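Local coordinates for DUF5348 domain-containing protein (Ruminococcus gnavus, PDB 3NRL) that is of unknown function but forms a small, all-beta DUF5348 domain that assembles as a pair of identical subunits, at residues A[6-11]-A[19-24]; A[35-40]-A[48-53]. One frame throughout, in Å; residues are numbered along the deposited sequence.

Contacts 1 and 2 are two beta hairpins of one antiparallel sheet. Contact 1 comes first along the chain and pairs strand 6-12 with strand 17-23. Contact 2 follows it and pairs strand 36-41 with strand 44-52. The short strand 70-72 lies between strands 6-12 and 36-41, so the end of the chain bridges the two hairpins. Their centres are about 14 Å apart, on opposite sides of the chain's centre. Their nearest atoms come to about 4 Å without touching. The second subunit packs against contact 1, including Leu24, which meets Val41 of that subunit, at the end of its strand 36-41. It does not touch the segments of contact 2.

Contact 1: residues A[6-11]-A[19-24]; sequences EGTLFY and DIRFDL
Phe10 lies beside Asp19, ring and carboxylate pointing the same way with their planes 44° apart. The ring gets there because CG stands between the backbone N and the carbonyl carbon (chi1 77°). From CB outward, CG is still 4.1 Å from Asp19 O. CD2 comes closer to that oxygen, CE2 nears Asp19 CB, and CZ lies 3.7 Å from Asp19 CB. Arg21 N sits at the ring edge. Putting an alanine here would probably open a gap beside Asp19 CB and uncover the backbone next to Arg21 N. The backbones form an antiparallel beta hairpin. Phe10 and Asp19 are a hydrogen-bonded pair: Asp19 N gives a bond of 2.7 Å to Phe10 O, and Phe10 N one to Asp19 O. Thr8 and Arg21 make the next such pair, with Arg21 N 2.9 Å from Thr8 O. Between them, Leu9 and Ile20 are a non-hydrogen-bonded pair on the other face, where Leu9 CD1 meets Ile20 CG1 at 4.0 Å and Val71 touches both. Thr8 OG1 lies 3.6 Å from Arg21 CB, but its hydrogen bond goes to Gly68 O of the second subunit. Arg21 reaches the same subunit weakly, from NE to Asp67 O. Gly7 is tightly placed, its CA 3.2 Å from Arg21 O. Gly7 CA also packs on Ile20 CG2 and the Phe22 ring. At the open end of the hairpin, the edge of the Phe22 ring meets Glu6 O, with CD1 3.3 Å away. Phe22 and Asp23 form a classic beta bulge against strand 26-27.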
loop_
_atom_site.group_PDB
_atom_site.type_symbol
_atom_site.label_atom_id
_atom_site.label_comp_id
_atom_site.label_asym_id
_atom_site.label_seq_id
_atom_site.Cartn_x
_atom_site.Cartn_y
_atom_site.Cartn_z
ATOM N N GLU A 6 3.503 3.030 12.531
ATOM C CA GLU A 6 2.760 2.219 11.570
ATOM C C GLU A 6 2.529 2.894 10.223
ATOM O O GLU A 6 2.275 4.096 10.142
ATOM C CB GLU A 6 1.424 1.783 12.171
ATOM C CG GLU A 6 1.574 0.757 13.274
ATOM C CD GLU A 6 0.269 0.443 13.964
ATOM O OE1 GLU A 6 -0.715 0.118 13.266
ATOM O OE2 GLU A 6 0.228 0.517 15.210
ATOM N N GLY A 7 2.629 2.098 9.164
ATOM C CA GLY A 7 2.435 2.618 7.824
ATOM C C GLY A 7 2.092 1.513 6.843
ATOM O O GLY A 7 1.861 0.368 7.231
ATOM N N THR A 8 2.065 1.857 5.565
ATOM C CA THR A 8 1.749 0.890 4.527
ATOM C C THR A 8 2.903 0.815 3.545
ATOM O O THR A 8 3.450 1.841 3.136
ATOM C CB THR A 8 0.480 1.293 3.771
ATOM O OG1 THR A 8 0.644 2.615 3.249
ATOM C CG2 THR A 8 -0.709 1.274 4.697
ATOM N N LEU A 9 3.263 -0.408 3.179
ATOM C CA LEU A 9 4.364 -0.672 2.259
ATOM C C LEU A 9 3.892 -0.611 0.808
ATOM O O LEU A 9 2.835 -1.150 0.463
ATOM C CB LEU A 9 4.950 -2.057 2.573
ATOM C CG LEU A 9 6.245 -2.507 1.899
ATOM C CD1 LEU A 9 7.417 -1.634 2.353
ATOM C CD2 LEU A 9 6.504 -3.963 2.248
ATOM N N PHE A 10 4.672 0.053 -0.044
ATOM C CA PHE A 10 4.311 0.174 -1.452
ATOM C C PHE A 10 5.544 0.382 -2.326
ATOM O O PHE A 10 6.593 0.822 -1.849
ATOM C CB PHE A 10 3.316 1.330 -1.645
ATOM C CG PHE A 10 3.949 2.692 -1.615
ATOM C CD1 PHE A 10 4.433 3.276 -2.785
ATOM C CD2 PHE A 10 4.082 3.386 -0.416
ATOM C CE1 PHE A 10 5.044 4.531 -2.763
ATOM C CE2 PHE A 10 4.692 4.642 -0.380
ATOM C CZ PHE A 10 5.174 5.215 -1.554
ATOM N N TYR A 11 5.419 0.057 -3.606
ATOM C CA TYR A 11 6.538 0.209 -4.530
ATOM C C TYR A 11 6.485 1.557 -5.238
ATOM O O TYR A 11 5.455 1.939 -5.796
ATOM C CB TYR A 11 6.532 -0.915 -5.572
ATOM C CG TYR A 11 7.724 -0.872 -6.506
ATOM C CD1 TYR A 11 9.020 -1.064 -6.024
ATOM C CD2 TYR A 11 7.558 -0.613 -7.869
ATOM C CE1 TYR A 11 10.126 -0.998 -6.877
ATOM C CE2 TYR A 11 8.654 -0.547 -8.730
ATOM C CZ TYR A 11 9.934 -0.739 -8.227
ATOM O OH TYR A 11 11.017 -0.668 -9.070
ATOM N N ASP A 19 8.644 1.736 -0.422
ATOM C CA ASP A 19 8.627 2.833 0.528
ATOM C C ASP A 19 7.477 2.626 1.494
ATOM O O ASP A 19 6.654 1.732 1.307
ATOM C CB ASP A 19 8.482 4.165 -0.215
ATOM C CG ASP A 19 8.794 5.366 0.662
ATOM O OD1 ASP A 19 9.307 5.180 1.785
ATOM O OD2 ASP A 19 8.532 6.502 0.214
ATOM N N ILE A 20 7.424 3.451 2.528
ATOM C CA ILE A 20 6.373 3.335 3.518
ATOM C C ILE A 20 5.631 4.647 3.700
ATOM O O ILE A 20 6.238 5.688 3.942
ATOM C CB ILE A 20 6.946 2.916 4.875
ATOM C CG1 ILE A 20 7.559 1.514 4.767
ATOM C CG2 ILE A 20 5.856 2.958 5.933
ATOM C CD1 ILE A 20 8.313 1.085 5.995
ATOM N N ARG A 21 4.313 4.590 3.570
ATOM C CA ARG A 21 3.490 5.772 3.756
ATOM C C ARG A 21 2.954 5.737 5.184
ATOM O O ARG A 21 2.202 4.829 5.548
ATOM C CB ARG A 21 2.319 5.784 2.781
ATOM C CG ARG A 21 1.337 6.903 3.084
ATOM C CD ARG A 21 -0.069 6.536 2.662
ATOM N NE ARG A 21 -0.293 6.747 1.239
ATOM C CZ ARG A 21 -0.201 7.932 0.646
ATOM N NH1 ARG A 21 0.118 8.998 1.367
ATOM N NH2 ARG A 21 -0.445 8.051 -0.655
ATOM N N PHE A 22 3.342 6.723 5.987
ATOM C CA PHE A 22 2.901 6.793 7.374
ATOM C C PHE A 22 1.660 7.660 7.531
ATOM O O PHE A 22 0.784 7.369 8.343
ATOM C CB PHE A 22 4.011 7.365 8.257
ATOM C CG PHE A 22 5.216 6.482 8.368
ATOM C CD1 PHE A 22 5.124 5.225 8.953
ATOM C CD2 PHE A 22 6.452 6.916 7.907
ATOM C CE1 PHE A 22 6.247 4.410 9.077
ATOM C CE2 PHE A 22 7.582 6.111 8.025
ATOM C CZ PHE A 22 7.480 4.856 8.612
ATOM N N ASP A 23 1.596 8.730 6.751
ATOM C CA ASP A 23 0.475 9.654 6.825
ATOM C C ASP A 23 0.073 10.059 5.416
ATOM O O ASP A 23 0.729 9.682 4.445
ATOM C CB ASP A 23 0.886 10.893 7.627
ATOM C CG ASP A 23 -0.207 11.382 8.547
ATOM O OD1 ASP A 23 -1.332 11.626 8.061
ATOM O OD2 ASP A 23 0.062 11.528 9.759
ATOM N N LEU A 24 -1.000 10.831 5.307
ATOM C CA LEU A 24 -1.478 11.284 4.010
ATOM C C LEU A 24 -0.334 11.889 3.191
ATOM O O LEU A 24 -0.256 11.691 1.978
ATOM C CB LEU A 24 -2.597 12.313 4.203
ATOM C CG LEU A 24 -3.406 12.713 2.969
ATOM C CD1 LEU A 24 -3.979 11.472 2.303
ATOM C CD2 LEU A 24 -4.524 13.662 3.381
#

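Contact 2: residues A[35-40]-A[48-53]; sequences ECFDVK and VRIEMG
Val48 sets a methyl group over one face of the Phe37 ring. Its CG2 stands 3.8 Å from the ring centroid and 30° off the normal, a CH-pi contact shifted toward CE1. The two side chains slant across each other. Phe37 is turned in by its first torsion (chi1 55°), which swings the ring toward strand 44-52. Ile50 comes obliquely to the same ring, its CB 4.1 Å from Phe37 CE2. Val39 and Val48 cross at about a right angle, and Val39 CG2 lies 3.7 Å from Val48 CG2. Leu61 touches both valines, while Val71 packs on Phe37. This is the buried face of an antiparallel hairpin. Phe37 and Val48 are a hydrogen-bonded pair of it: Val48 N reaches Phe37 O at 2.9 Å, and Phe37 N returns a bond to Val48 O. Beyond Cys36 and Arg49, Ile50 N gives a nearly straight bond of 3.1 Å to Glu35 O (169° at the hydrogen). Cys36 and Arg49 form a non-hydrogen-bonded pair on the opposite, exposed face. There Arg49 turns to its own strand, and NE meets Glu51 OE2 at 2.7 Å, in the guanidinium plane, as a salt bridge. Glu35 sends its carboxylate elsewhere, to His32 N and Tyr28 OH. The two strands are thus held by backbone bonds and apolar side chains, while the Arg49-Glu51 salt bridge stays within one strand and the Glu35 carboxylate bonds to residues beyond the contact.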
loop_
_atom_site.group_PDB
_atom_site.type_symbol
_atom_site.label_atom_id
_atom_site.label_comp_id
_atom_site.label_asym_id
_atom_site.label_seq_id
_atom_site.Cartn_x
_atom_site.Cartn_y
_atom_site.Cartn_z
ATOM N N GLU A 35 17.216 -3.104 5.660
ATOM C CA GLU A 35 16.351 -2.438 6.628
ATOM C C GLU A 35 15.311 -3.391 7.211
ATOM O O GLU A 35 14.682 -4.163 6.491
ATOM C CB GLU A 35 15.673 -1.223 5.989
ATOM C CG GLU A 35 16.675 -0.172 5.539
ATOM C CD GLU A 35 16.081 1.217 5.458
ATOM O OE1 GLU A 35 15.655 1.742 6.509
ATOM O OE2 GLU A 35 16.045 1.788 4.348
ATOM N N CYS A 36 15.145 -3.328 8.526
ATOM C CA CYS A 36 14.205 -4.190 9.232
ATOM C C CYS A 36 12.967 -3.448 9.735
ATOM O O CYS A 36 13.014 -2.252 10.028
ATOM C CB CYS A 36 14.915 -4.852 10.411
ATOM S SG CYS A 36 15.757 -3.667 11.481
ATOM N N PHE A 37 11.861 -4.182 9.831
ATOM C CA PHE A 37 10.584 -3.649 10.296
ATOM C C PHE A 37 9.629 -4.830 10.500
ATOM O O PHE A 37 9.972 -5.956 10.146
ATOM C CB PHE A 37 10.020 -2.659 9.269
ATOM C CG PHE A 37 9.874 -3.228 7.880
ATOM C CD1 PHE A 37 8.757 -3.987 7.532
ATOM C CD2 PHE A 37 10.854 -2.998 6.917
ATOM C CE1 PHE A 37 8.618 -4.506 6.241
ATOM C CE2 PHE A 37 10.728 -3.511 5.626
ATOM C CZ PHE A 37 9.607 -4.267 5.286
ATOM N N ASP A 38 8.455 -4.587 11.084
ATOM C CA ASP A 38 7.487 -5.665 11.304
ATOM C C ASP A 38 6.358 -5.591 10.286
ATOM O O ASP A 38 5.999 -4.509 9.828
ATOM C CB ASP A 38 6.838 -5.593 12.696
ATOM C CG ASP A 38 7.827 -5.771 13.834
ATOM O OD1 ASP A 38 8.678 -6.678 13.764
ATOM O OD2 ASP A 38 7.727 -5.010 14.820
ATOM N N VAL A 39 5.800 -6.751 9.953
ATOM C CA VAL A 39 4.675 -6.834 9.035
ATOM C C VAL A 39 3.492 -7.341 9.846
ATOM O O VAL A 39 3.616 -8.296 10.618
ATOM C CB VAL A 39 4.904 -7.842 7.886
ATOM C CG1 VAL A 39 3.592 -8.016 7.094
ATOM C CG2 VAL A 39 6.014 -7.359 6.961
ATOM N N LYS A 40 2.348 -6.697 9.671
ATOM C CA LYS A 40 1.148 -7.089 10.384
ATOM C C LYS A 40 0.543 -8.321 9.714
ATOM O O LYS A 40 0.301 -8.332 8.504
ATOM C CB LYS A 40 0.140 -5.938 10.370
ATOM C CG LYS A 40 -1.129 -6.191 11.165
ATOM C CD LYS A 40 -0.849 -6.206 12.655
ATOM C CE LYS A 40 -2.139 -6.364 13.451
ATOM N NZ LYS A 40 -3.126 -5.289 13.143
ATOM N N VAL A 48 10.694 -8.782 9.892
ATOM C CA VAL A 48 11.234 -9.106 8.580
ATOM C C VAL A 48 12.381 -8.176 8.231
ATOM O O VAL A 48 12.634 -7.186 8.922
ATOM C CB VAL A 48 10.163 -8.972 7.466
ATOM C CG1 VAL A 48 8.969 -9.852 7.773
ATOM C CG2 VAL A 48 9.719 -7.518 7.344
ATOM N N ARG A 49 13.070 -8.505 7.146
ATOM C CA ARG A 49 14.178 -7.698 6.657
ATOM C C ARG A 49 13.963 -7.650 5.153
ATOM O O ARG A 49 13.677 -8.677 4.542
ATOM C CB ARG A 49 15.520 -8.373 6.985
ATOM C CG ARG A 49 16.744 -7.512 6.685
ATOM C CD ARG A 49 18.050 -8.152 7.176
ATOM N NE ARG A 49 18.445 -9.322 6.394
ATOM C CZ ARG A 49 18.419 -10.572 6.847
ATOM N NH1 ARG A 49 18.019 -10.830 8.085
ATOM N NH2 ARG A 49 18.784 -11.570 6.060
ATOM N N ILE A 50 14.061 -6.469 4.553
ATOM C CA ILE A 50 13.869 -6.393 3.113
ATOM C C ILE A 50 15.224 -6.508 2.430
ATOM O O ILE A 50 16.205 -5.916 2.873
ATOM C CB ILE A 50 13.158 -5.088 2.684
ATOM C CG1 ILE A 50 12.817 -5.159 1.195
ATOM C CG2 ILE A 50 14.036 -3.876 2.975
ATOM C CD1 ILE A 50 11.804 -4.126 0.751
ATOM N N GLU A 51 15.273 -7.295 1.361
ATOM C CA GLU A 51 16.512 -7.514 0.626
ATOM C C GLU A 51 16.254 -7.472 -0.870
ATOM O O GLU A 51 15.106 -7.453 -1.314
ATOM C CB GLU A 51 17.111 -8.876 0.992
ATOM C CG GLU A 51 17.521 -9.028 2.445
ATOM C CD GLU A 51 18.741 -8.195 2.814
ATOM O OE1 GLU A 51 19.317 -7.524 1.926
ATOM O OE2 GLU A 51 19.125 -8.217 4.002
HETATM N N MSE A 52 17.337 -7.469 -1.641
HETATM C CA MSE A 52 17.245 -7.433 -3.095
HETATM C C MSE A 52 18.001 -8.586 -3.739
HETATM O O MSE A 52 19.204 -8.749 -3.531
HETATM C CB MSE A 52 17.812 -6.114 -3.625
HETATM C CG MSE A 52 17.965 -6.066 -5.135
HETATM SE SE MSE A 52 16.392 -5.937 -5.999
HETATM C CE MSE A 52 16.287 -4.193 -6.139
ATOM N N GLY A 53 17.281 -9.394 -4.508
ATOM C CA GLY A 53 17.895 -10.500 -5.221
ATOM C C GLY A 53 17.696 -10.138 -6.677
ATOM O O GLY A 53 18.331 -9.211 -7.175
#